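PDB 4FD7: putative arylalkylamine N-Acetyltransferase 7 from Aedes aegypti, which probably transfers an acetyl group from acetyl-CoA to an amine nitrogen, as other acetyltransferases of the GNAT family do. Local coordinates for residues H16-K21 / Y31-L36; I121-Y126 / D217-Y222; K79-D84 / V101-V106; M71-A76 / F117-F122. All blocks are in the same frame, centred on the assembly; numbering follows the deposited sequence.

The four contacts run across one GNAT-type chain from sheet edge to helical flank. Contact 1, which closes before the other three open, is the hairpin that starts the five-stranded antiparallel sheet; contact 3 sets the end of helix 68-81 against strand 98-108 of that sheet, its centre about 19 Å from that of contact 1, and the two touch through Leu-36 and Leu-82. Earlier on helix 68-81, contact 4 meets the start of helix 120-136, and contact 3 is nested within the loop that contact 4 closes. Contact 2, about 12 Å from contact 4 between centres, shares Ile-121 and Phe-122 with it and brings in a later loop. Helix 120-136 joins early and late parts of the chain.

Contact 1. Residues H16-K21 / Y31-L36; sequences HRFQAK and YRVQDL
Tyr-31 and Phe-18 form a hydrogen-bonded pair in the antiparallel beta hairpin of strands 14-21 and 28-35, the edge of the five-stranded sheet in this GNAT fold. Tyr-31 N bonds to Phe-18 O at 2.9 Å and Phe-18 N returns a bond to Tyr-31 O; His-16 and Val-33 repeat the pattern. Followed outward, the tyrosine first sets CB over one face of the Phe-18 ring, a CH-pi contact 3.4 Å from Phe-18 CZ. Its chi1 of -65° turns CG away from the carbonyl carbon and sends the ring along the neighbouring strand toward Ala-20. The two aromatic planes are within 9° of parallel, but little of one ring lies over the other. Tyr-31 CE2 is 3.6 Å from Ala-20 CB. At the tip, Tyr-31 OH donates to Lys-21 O at 2.7 Å, with this acceptor in the ring plane. Val-33 CG2 meets the edge of the Phe-18 ring, which also packs on Ile-164 of helix 164-170. On the other sheet face Arg-17 and Arg-32 run side by side, Arg-17 forming a salt bridge with Glu-93. A water in the Arg-17 guanidinium plane links Arg-17 NH1 to Tyr-31 O, its oxygen 2.6 Å from Tyr-31 O.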
# COMPACT_ATOMS: atom_id res chain seq x y z
N HIS A 16 2.64 -3.18 -16.11
CA HIS A 16 3.80 -4.05 -15.93
C HIS A 16 3.43 -5.51 -16.17
O HIS A 16 2.32 -5.94 -15.86
CB HIS A 16 4.33 -3.86 -14.51
CG HIS A 16 5.56 -4.65 -14.19
ND1 HIS A 16 6.70 -4.62 -14.96
CD2 HIS A 16 5.83 -5.48 -13.15
CE1 HIS A 16 7.62 -5.40 -14.42
NE2 HIS A 16 7.11 -5.94 -13.32
N ARG A 17 4.36 -6.27 -16.75
CA ARG A 17 4.16 -7.72 -16.93
C ARG A 17 5.41 -8.45 -16.47
O ARG A 17 6.52 -7.93 -16.60
CB ARG A 17 3.86 -8.07 -18.39
CG ARG A 17 2.58 -7.45 -18.94
CD ARG A 17 2.30 -7.96 -20.35
NE ARG A 17 1.26 -7.21 -21.05
CZ ARG A 17 -0.03 -7.50 -21.00
NH1 ARG A 17 -0.46 -8.51 -20.25
NH2 ARG A 17 -0.91 -6.78 -21.68
N PHE A 18 5.24 -9.65 -15.93
CA PHE A 18 6.38 -10.39 -15.42
C PHE A 18 6.05 -11.87 -15.35
O PHE A 18 4.88 -12.26 -15.34
CB PHE A 18 6.76 -9.86 -14.03
CG PHE A 18 5.69 -10.08 -12.99
CD1 PHE A 18 5.68 -11.23 -12.22
CD2 PHE A 18 4.69 -9.14 -12.79
CE1 PHE A 18 4.69 -11.44 -11.27
CE2 PHE A 18 3.69 -9.35 -11.84
CZ PHE A 18 3.70 -10.48 -11.07
N GLN A 19 7.09 -12.69 -15.28
CA GLN A 19 6.91 -14.13 -15.11
C GLN A 19 7.23 -14.57 -13.68
O GLN A 19 8.17 -14.09 -13.05
CB GLN A 19 7.78 -14.89 -16.10
CG GLN A 19 7.47 -14.59 -17.56
CD GLN A 19 8.47 -15.22 -18.50
OE1 GLN A 19 8.19 -16.25 -19.13
NE2 GLN A 19 9.65 -14.62 -18.60
N ALA A 20 6.44 -15.52 -13.19
CA ALA A 20 6.64 -16.09 -11.87
C ALA A 20 6.03 -17.47 -11.83
O ALA A 20 5.34 -17.88 -12.77
CB ALA A 20 6.03 -15.20 -10.82
N LYS A 21 6.29 -18.20 -10.76
CA LYS A 21 5.81 -19.56 -10.62
C LYS A 21 4.29 -19.59 -10.66
O LYS A 21 3.62 -18.72 -10.07
CB LYS A 21 6.34 -20.18 -9.32
CG LYS A 21 6.60 -21.67 -9.41
CD LYS A 21 7.53 -21.99 -10.57
CE LYS A 21 8.93 -21.43 -10.35
NZ LYS A 21 9.67 -21.24 -11.64
N TYR A 31 2.06 -12.88 -15.42
CA TYR A 31 1.14 -12.09 -14.64
C TYR A 31 1.19 -10.66 -15.17
O TYR A 31 2.13 -10.29 -15.86
CB TYR A 31 1.58 -12.05 -13.17
CG TYR A 31 1.56 -13.38 -12.44
CD1 TYR A 31 0.49 -13.73 -11.62
CD2 TYR A 31 2.63 -14.26 -12.54
CE1 TYR A 31 0.48 -14.94 -10.94
CE2 TYR A 31 2.63 -15.46 -11.87
CZ TYR A 31 1.55 -15.80 -11.06
OH TYR A 31 1.54 -17.01 -10.39
N ARG A 32 0.20 -9.86 -14.81
CA ARG A 32 0.25 -8.44 -15.13
C ARG A 32 -0.18 -7.62 -13.92
O ARG A 32 -0.91 -8.11 -13.05
CB ARG A 32 -0.65 -8.11 -16.32
CG ARG A 32 -2.13 -8.40 -16.07
CD ARG A 32 -2.95 -8.14 -17.31
NE ARG A 32 -4.38 -8.31 -17.06
CZ ARG A 32 -5.01 -9.48 -17.10
NH1 ARG A 32 -4.34 -10.59 -17.39
NH2 ARG A 32 -6.31 -9.53 -16.86
N VAL A 33 0.29 -6.37 -13.88
CA VAL A 33 -0.17 -5.38 -12.92
C VAL A 33 -0.81 -4.24 -13.72
O VAL A 33 -0.20 -3.72 -14.67
CB VAL A 33 0.97 -4.81 -12.07
CG1 VAL A 33 0.39 -3.95 -10.92
CG2 VAL A 33 1.87 -5.92 -11.53
N GLN A 34 -2.03 -3.87 -13.37
CA GLN A 34 -2.78 -2.90 -14.15
C GLN A 34 -3.69 -2.04 -13.29
O GLN A 34 -3.88 -2.34 -12.11
CB GLN A 34 -3.65 -3.61 -15.20
CG GLN A 34 -4.71 -4.55 -14.59
CD GLN A 34 -5.81 -4.91 -15.58
OE1 GLN A 34 -5.69 -5.88 -16.33
NE2 GLN A 34 -6.88 -4.14 -15.56
N ASP A 35 -4.24 -0.98 -13.89
CA ASP A 35 -5.27 -0.19 -13.22
C ASP A 35 -6.39 -1.11 -12.77
O ASP A 35 -6.78 -2.03 -13.49
CB ASP A 35 -5.88 0.84 -14.17
CG ASP A 35 -4.96 1.98 -14.49
OD1 ASP A 35 -4.24 2.46 -13.58
OD2 ASP A 35 -4.97 2.41 -15.67
N LEU A 36 -6.90 -0.87 -11.57
CA LEU A 36 -8.01 -1.65 -11.03
C LEU A 36 -9.31 -1.19 -11.68
O LEU A 36 -9.71 -0.04 -11.50
CB LEU A 36 -8.09 -1.46 -9.51
CG LEU A 36 -9.30 -2.12 -8.85
CD1 LEU A 36 -9.15 -3.64 -8.87
CD2 LEU A 36 -9.47 -1.62 -7.40
O HOH W 1 1.38 -10.24 -18.33

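Contact 2. Residues I121-Y126 / D217-Y222; sequences IFQAIY and DQRFNY
The guanidinium of Arg-219 has Phe-220 CE1 over one face, toward the rim, while the backbone oxygen of Gln-123 lies near its plane at the edge, with 4.0 Å between Arg-219 NH1 and Gln-123 O. The Phe-220 ring in turn carries Asp-217 CB over the centre of one face, 3.5 Å above the plane. Tyr-222 presents its ring edge to the helix: Tyr-222 CE1 is 4.2 Å from Ile-125 CG1, the two side chains crossing at a slant, and the hydroxyl comes closer still, with Tyr-222 OH 3.5 Å from Ile-125 CA. The small side chain of Ala-124 faces the loop backbone, Ala-124 CB coming within 3.5 Å of Arg-219 O. The loop that makes this approach follows helix 210-216 and is built from tight turns. Asp-217 OD1 accepts from Arg-219 N at 2.8 Å on its anti side, an Asx turn, inside a type I beta turn from Asp-217 to Phe-220; Phe-220 then centres an inverse gamma turn closed by a weak bond from Asn-221 N to Arg-219 O. A bend at chi3 of -65° carries the Arg-219 head back alongside Gln-123, its charge paired chiefly with Asp-127 one helical turn further on; the salt bridge to Asp-217 is long. Tyr-222 OH is hydrogen-bonded to Thr-128 OG1 in the same helix, and Lys-62 of helix 57-62 makes a cation-pi contact with the Tyr-222 ring.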
# COMPACT_ATOMS: atom_id res chain seq x y z
N ILE A 121 -8.63 1.57 17.60
CA ILE A 121 -7.69 0.72 16.88
C ILE A 121 -7.21 1.35 15.56
O ILE A 121 -6.01 1.55 15.35
CB ILE A 121 -8.31 -0.66 16.60
CG1 ILE A 121 -8.34 -1.51 17.88
CG2 ILE A 121 -7.55 -1.40 15.49
CD1 ILE A 121 -9.16 -2.79 17.72
N PHE A 122 -8.15 1.66 14.66
CA PHE A 122 -7.68 2.24 13.40
C PHE A 122 -7.20 3.67 13.56
O PHE A 122 -6.31 4.11 12.84
CB PHE A 122 -8.65 2.09 12.23
CG PHE A 122 -8.01 2.38 10.90
CD1 PHE A 122 -7.15 1.46 10.32
CD2 PHE A 122 -8.23 3.60 10.25
CE1 PHE A 122 -6.50 1.73 9.11
CE2 PHE A 122 -7.60 3.87 9.03
CZ PHE A 122 -6.73 2.93 8.46
N GLN A 123 -7.75 4.40 14.52
CA GLN A 123 -7.27 5.76 14.72
C GLN A 123 -5.79 5.71 15.10
O GLN A 123 -5.00 6.52 14.62
CB GLN A 123 -8.06 6.50 15.79
CG GLN A 123 -7.67 7.96 15.87
CD GLN A 123 -8.31 8.79 14.77
OE1 GLN A 123 -9.53 8.80 14.62
NE2 GLN A 123 -7.48 9.48 13.98
N ALA A 124 -5.44 4.73 15.94
CA ALA A 124 -4.05 4.54 16.32
C ALA A 124 -3.20 4.13 15.12
O ALA A 124 -2.08 4.63 14.95
CB ALA A 124 -3.93 3.50 17.43
N ILE A 125 -3.69 3.22 14.30
CA ILE A 125 -2.88 2.82 13.14
C ILE A 125 -2.63 4.00 12.19
O ILE A 125 -1.49 4.32 11.82
CB ILE A 125 -3.53 1.66 12.39
CG1 ILE A 125 -3.51 0.41 13.28
CG2 ILE A 125 -2.81 1.41 11.04
CD1 ILE A 125 -4.40 -0.71 12.79
N TYR A 126 -3.72 4.65 11.82
CA TYR A 126 -3.68 5.86 11.01
C TYR A 126 -2.72 6.92 11.54
O TYR A 126 -1.87 7.43 10.81
CB TYR A 126 -5.09 6.43 10.92
CG TYR A 126 -5.19 7.65 10.04
CD1 TYR A 126 -5.19 8.92 10.59
CD2 TYR A 126 -5.30 7.52 8.67
CE1 TYR A 126 -5.28 10.05 9.79
CE2 TYR A 126 -5.38 8.66 7.85
CZ TYR A 126 -5.37 9.91 8.43
OH TYR A 126 -5.46 11.05 7.65
N ASP A 217 4.17 7.87 21.68
CA ASP A 217 2.77 8.03 22.04
C ASP A 217 2.24 6.66 22.50
O ASP A 217 2.37 5.67 21.77
CB ASP A 217 1.96 8.56 20.84
CG ASP A 217 0.51 8.92 21.18
OD1 ASP A 217 -0.18 8.15 21.87
OD2 ASP A 217 0.05 9.99 20.73
N GLN A 218 1.70 6.64 23.72
CA GLN A 218 1.02 5.48 24.32
C GLN A 218 0.03 4.75 23.41
O GLN A 218 -0.16 3.53 23.54
CB GLN A 218 0.24 5.92 25.57
CG GLN A 218 1.08 6.25 26.79
CD GLN A 218 0.24 6.67 27.98
OE1 GLN A 218 0.39 7.78 28.50
NE2 GLN A 218 -0.66 5.79 28.43
N ARG A 219 -0.64 5.48 22.52
CA ARG A 219 -1.65 4.86 21.67
C ARG A 219 -0.99 3.97 20.62
O ARG A 219 -1.62 3.05 20.08
CB ARG A 219 -2.51 5.90 20.95
CG ARG A 219 -3.47 6.66 21.86
CD ARG A 219 -4.39 7.54 21.03
NE ARG A 219 -3.65 8.60 20.34
CZ ARG A 219 -3.69 8.80 19.02
NH1 ARG A 219 -4.43 8.00 18.26
NH2 ARG A 219 -3.00 9.79 18.48
N PHE A 220 0.28 4.25 20.35
CA PHE A 220 1.00 3.56 19.28
C PHE A 220 1.63 2.28 19.80
O PHE A 220 2.83 2.07 19.63
CB PHE A 220 2.12 4.44 18.71
CG PHE A 220 1.67 5.79 18.19
CD1 PHE A 220 0.32 6.11 18.07
CD2 PHE A 220 2.61 6.73 17.79
CE1 PHE A 220 -0.07 7.36 17.58
CE2 PHE A 220 2.23 7.98 17.31
CZ PHE A 220 0.88 8.29 17.20
N ASN A 221 0.81 1.44 20.42
CA ASN A 221 1.27 0.20 21.05
C ASN A 221 0.86 -1.01 20.21
O ASN A 221 -0.31 -1.15 19.85
CB ASN A 221 0.64 0.10 22.44
CG ASN A 221 1.38 -0.86 23.35
OD1 ASN A 221 2.38 -0.49 23.97
ND2 ASN A 221 0.89 -2.10 23.44
N TYR A 222 1.82 -1.88 19.90
CA TYR A 222 1.60 -2.99 18.98
C TYR A 222 2.14 -4.28 19.57
O TYR A 222 3.28 -4.66 19.31
CB TYR A 222 2.24 -2.70 17.62
CG TYR A 222 1.58 -1.52 16.97
CD1 TYR A 222 0.47 -1.69 16.17
CD2 TYR A 222 2.02 -0.22 17.21
CE1 TYR A 222 -0.18 -0.60 15.59
CE2 TYR A 222 1.38 0.87 16.65
CZ TYR A 222 0.29 0.68 15.84
OH TYR A 222 -0.34 1.76 15.28

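Contact 3. Residues K79-D84 / V101-V106; sequences KAMLPD and VNILDV
Asp-84 OD2, which touches Asp-105 CB at 3.5 Å, has two waters against it. One donates to Asp-84 OD2 at 2.5 Å and accepts from Val-106 N at 2.9 Å; the other lies within hydrogen-bonding distance of both Asp-84 OD2 and Asp-105 OD2. A third water donates to both Met-81 O and Leu-104 O. No direct hydrogen bond joins the segments, and the direct contacts are van der Waals. The Met-81 side chain reaches across to the strand at about a right angle to that of Asp-105, lying against its carboxylate, and a bend at chi3 (65°) brings Met-81 CE to 3.5 Å from Asp-105 CG and 3.8 Å from Ile-103 CG2. Leu-82 CD2 meets Ile-103 CD1 at 3.6 Å, so helix end and 3-10 turn both rest on the same isoleucine. The contact thus seats the end of helix 68-81, backed by helix 41-55 at Leu-82, on an inner strand of the five-stranded GNAT sheet. The two carboxylates lie side by side with planes 20° apart, Asp-84 OD2 4.5 Å from Asp-105 OD2; this closeness may raise the proton affinity of one of them, with water between them probably offsetting part of the repulsion.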
# COMPACT_ATOMS: atom_id res chain seq x y z
N LYS A 79 -12.53 2.90 0.33
CA LYS A 79 -13.63 3.29 -0.55
C LYS A 79 -13.55 4.75 -0.96
O LYS A 79 -13.90 5.08 -2.10
CB LYS A 79 -15.00 2.94 0.03
CG LYS A 79 -15.30 1.45 -0.03
CD LYS A 79 -16.74 1.13 0.29
CE LYS A 79 -16.94 -0.37 0.22
NZ LYS A 79 -18.37 -0.75 0.39
N ALA A 80 -13.09 5.60 -0.05
CA ALA A 80 -12.86 7.01 -0.42
C ALA A 80 -11.71 7.16 -1.41
O ALA A 80 -11.72 8.08 -2.23
CB ALA A 80 -12.62 7.87 0.81
N MET A 81 -10.73 6.27 -1.32
CA MET A 81 -9.55 6.37 -2.21
C MET A 81 -9.75 5.85 -3.64
O MET A 81 -9.19 6.40 -4.58
CB MET A 81 -8.36 5.63 -1.59
CG MET A 81 -7.86 6.22 -0.28
SD MET A 81 -6.67 5.12 0.50
CE MET A 81 -5.34 5.16 -0.69
N LEU A 82 -10.51 4.77 -3.79
CA LEU A 82 -10.65 4.10 -5.09
C LEU A 82 -11.02 4.98 -6.29
O LEU A 82 -10.47 4.78 -7.38
CB LEU A 82 -11.62 2.91 -5.00
CG LEU A 82 -11.14 1.76 -4.12
CD1 LEU A 82 -12.32 0.91 -3.69
CD2 LEU A 82 -10.14 0.92 -4.88
N PRO A 83 -11.95 5.95 -6.11
CA PRO A 83 -12.33 6.78 -7.26
C PRO A 83 -11.22 7.65 -7.82
O PRO A 83 -11.47 8.29 -8.85
CB PRO A 83 -13.42 7.70 -6.68
CG PRO A 83 -13.97 6.96 -5.52
CD PRO A 83 -12.80 6.23 -4.94
N ASP A 84 -10.06 7.72 -7.16
CA ASP A 84 -8.95 8.49 -7.70
C ASP A 84 -8.36 7.75 -8.90
O ASP A 84 -7.58 8.32 -9.65
CB ASP A 84 -7.87 8.75 -6.65
CG ASP A 84 -8.37 9.62 -5.50
OD1 ASP A 84 -9.44 10.25 -5.64
OD2 ASP A 84 -7.67 9.70 -4.46
N VAL A 101 -3.48 -6.72 -4.63
CA VAL A 101 -4.00 -5.38 -4.86
C VAL A 101 -3.25 -4.38 -3.97
O VAL A 101 -2.74 -4.74 -2.92
CB VAL A 101 -5.57 -5.32 -4.73
CG1 VAL A 101 -6.05 -6.02 -3.50
CG2 VAL A 101 -6.09 -3.89 -4.76
N ASN A 102 -3.11 -3.14 -4.46
CA ASN A 102 -2.43 -2.08 -3.72
C ASN A 102 -3.35 -0.89 -3.86
O ASN A 102 -3.55 -0.38 -4.96
CB ASN A 102 -1.08 -1.77 -4.37
CG ASN A 102 -0.03 -1.21 -3.39
OD1 ASN A 102 1.14 -1.06 -3.75
ND2 ASN A 102 -0.44 -0.90 -2.16
N ILE A 103 -3.95 -0.47 -2.75
CA ILE A 103 -4.83 0.70 -2.77
C ILE A 103 -3.98 1.95 -2.64
O ILE A 103 -3.27 2.13 -1.65
CB ILE A 103 -5.90 0.64 -1.66
CG1 ILE A 103 -6.69 -0.67 -1.74
CG2 ILE A 103 -6.84 1.83 -1.75
CD1 ILE A 103 -7.56 -0.78 -2.99
N LEU A 104 -4.03 2.81 -3.66
CA LEU A 104 -3.13 3.94 -3.74
C LEU A 104 -3.90 5.26 -3.86
O LEU A 104 -5.03 5.29 -4.39
CB LEU A 104 -2.20 3.81 -4.97
CG LEU A 104 -1.38 2.55 -5.27
CD1 LEU A 104 -0.55 2.78 -6.52
CD2 LEU A 104 -0.49 2.17 -4.13
N ASP A 105 -3.29 6.34 -3.39
CA ASP A 105 -3.79 7.67 -3.77
C ASP A 105 -2.64 8.66 -3.81
O ASP A 105 -1.49 8.28 -3.63
CB ASP A 105 -4.94 8.13 -2.86
CG ASP A 105 -4.50 8.43 -1.45
OD1 ASP A 105 -3.31 8.25 -1.10
OD2 ASP A 105 -5.38 8.84 -0.66
N VAL A 106 -2.93 9.93 -4.05
CA VAL A 106 -1.86 10.92 -4.10
C VAL A 106 -1.85 11.80 -2.85
O VAL A 106 -2.88 12.36 -2.48
CB VAL A 106 -1.92 11.75 -5.40
CG1 VAL A 106 -0.86 12.86 -5.42
CG2 VAL A 106 -1.76 10.82 -6.60
O HOH W 2 -7.09 4.85 -6.06
O HOH W 3 -7.75 9.82 -1.74
O HOH W 4 -5.52 10.70 -5.09

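Contact 4. Residues M71-A76 / F117-F122; sequences MGDVVA and FNSAIF
Asp-73 turns its CG away from its own carbonyl carbon (chi1 -75°), toward the start of helix 120-136, while Ser-119 sets OG between its backbone N and carbonyl carbon (chi1 74°), where it meets the aspartate. Three bonds hold the carboxylate. Asp-73 OD1 receives Asn-118 N at 2.9 Å, on the syn side and somewhat out of the carboxylate plane. OD2 of the same aspartate accepts from Ser-119 N through its syn lone pair at 2.8 Å, and from Ser-119 OG at 2.5 Å. With both oxygens engaged, the group can hardly rotate. Ser-119 is the N-cap of helix 120-136: its OG, while donating a hydrogen bond to Asp-73 OD2, accepts from Phe-122 N at 2.8 Å. Helix 68-81 thus contributes a second-shell acid to the cap of another helix in this GNAT fold, and the negative charge near that amino end is probably favourable. Phe-117 CB packs against Asp-73 CG at 3.4 Å, and Asp-73 OD1 lies at the edge of the phenylalanine ring, in its plane. Over one face of that ring stands Phe-122 CD2 in a T-shaped stack. Val-74 closes on Phe-122 from helix 68-81, placing CB over one face of the ring in a CH-pi contact while Val-74 CG2 comes to 3.7 Å from Phe-122 CE1.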
# COMPACT_ATOMS: atom_id res chain seq x y z
N MET A 71 -12.55 -2.50 11.12
CA MET A 71 -12.73 -2.90 9.72
C MET A 71 -13.57 -1.88 8.96
O MET A 71 -13.26 -1.52 7.81
CB MET A 71 -13.35 -4.29 9.64
CG MET A 71 -12.39 -5.40 10.05
SD MET A 71 -10.96 -5.47 8.96
CE MET A 71 -11.77 -5.80 7.42
N GLY A 72 -14.62 -1.38 9.61
CA GLY A 72 -15.45 -0.36 9.00
C GLY A 72 -14.66 0.91 8.71
O GLY A 72 -14.89 1.57 7.69
N ASP A 73 -13.73 1.25 9.60
CA ASP A 73 -12.85 2.39 9.37
C ASP A 73 -12.00 2.19 8.13
O ASP A 73 -12.00 3.03 7.22
CB ASP A 73 -11.91 2.65 10.56
CG ASP A 73 -12.62 3.28 11.75
OD1 ASP A 73 -13.58 4.05 11.54
OD2 ASP A 73 -12.19 3.00 12.88
N VAL A 74 -11.23 1.10 8.10
CA VAL A 74 -10.30 0.97 6.99
C VAL A 74 -11.05 0.85 5.65
O VAL A 74 -10.62 1.42 4.64
CB VAL A 74 -9.28 -0.16 7.24
CG1 VAL A 74 -9.94 -1.54 7.16
CG2 VAL A 74 -8.09 -0.01 6.29
N VAL A 75 -12.17 0.14 5.66
CA VAL A 75 -12.97 0.03 4.44
C VAL A 75 -13.53 1.39 3.99
O VAL A 75 -13.55 1.70 2.79
CB VAL A 75 -14.12 -0.98 4.59
CG1 VAL A 75 -14.99 -0.98 3.37
CG2 VAL A 75 -13.58 -2.36 4.84
N ALA A 76 -13.99 2.20 4.94
CA ALA A 76 -14.45 3.55 4.58
C ALA A 76 -13.32 4.31 3.88
O ALA A 76 -13.54 4.96 2.83
CB ALA A 76 -14.92 4.29 5.81
N PHE A 117 -11.65 8.57 12.90
CA PHE A 117 -12.22 7.25 12.71
C PHE A 117 -13.00 6.86 13.96
O PHE A 117 -12.86 7.48 15.01
CB PHE A 117 -11.10 6.25 12.42
CG PHE A 117 -10.41 6.50 11.11
CD1 PHE A 117 -10.93 6.01 9.93
CD2 PHE A 117 -9.24 7.24 11.07
CE1 PHE A 117 -10.30 6.26 8.71
CE2 PHE A 117 -8.59 7.49 9.85
CZ PHE A 117 -9.12 6.99 8.68
N ASN A 118 -13.82 5.82 13.84
CA ASN A 118 -14.68 5.39 14.93
C ASN A 118 -13.94 4.56 15.96
O ASN A 118 -14.20 4.65 17.16
CB ASN A 118 -15.87 4.62 14.36
CG ASN A 118 -16.65 5.45 13.36
OD1 ASN A 118 -17.09 6.56 13.67
ND2 ASN A 118 -16.77 4.95 12.14
N SER A 119 -12.99 3.76 15.48
CA SER A 119 -12.30 2.80 16.35
C SER A 119 -11.00 3.37 16.90
O SER A 119 -10.21 3.96 16.16
CB SER A 119 -11.99 1.52 15.58
OG SER A 119 -10.92 1.73 14.67
N ALA A 120 -10.76 3.16 18.19
CA ALA A 120 -9.46 3.50 18.77
C ALA A 120 -8.36 2.82 17.98
O ALA A 120 -7.32 3.42 17.72
CB ALA A 120 -9.38 3.07 20.23
N ILE A 121 -8.63 1.57 17.60
CA ILE A 121 -7.69 0.72 16.88
C ILE A 121 -7.21 1.35 15.56
O ILE A 121 -6.01 1.55 15.35
CB ILE A 121 -8.31 -0.66 16.60
CG1 ILE A 121 -8.34 -1.51 17.88
CG2 ILE A 121 -7.55 -1.40 15.49
CD1 ILE A 121 -9.16 -2.79 17.72
N PHE A 122 -8.15 1.66 14.66
CA PHE A 122 -7.68 2.24 13.40
C PHE A 122 -7.20 3.67 13.56
O PHE A 122 -6.31 4.11 12.84
CB PHE A 122 -8.65 2.09 12.23
CG PHE A 122 -8.01 2.38 10.90
CD1 PHE A 122 -7.15 1.46 10.32
CD2 PHE A 122 -8.23 3.60 10.25
CE1 PHE A 122 -6.50 1.73 9.11
CE2 PHE A 122 -7.60 3.87 9.03
CZ PHE A 122 -6.73 2.93 8.46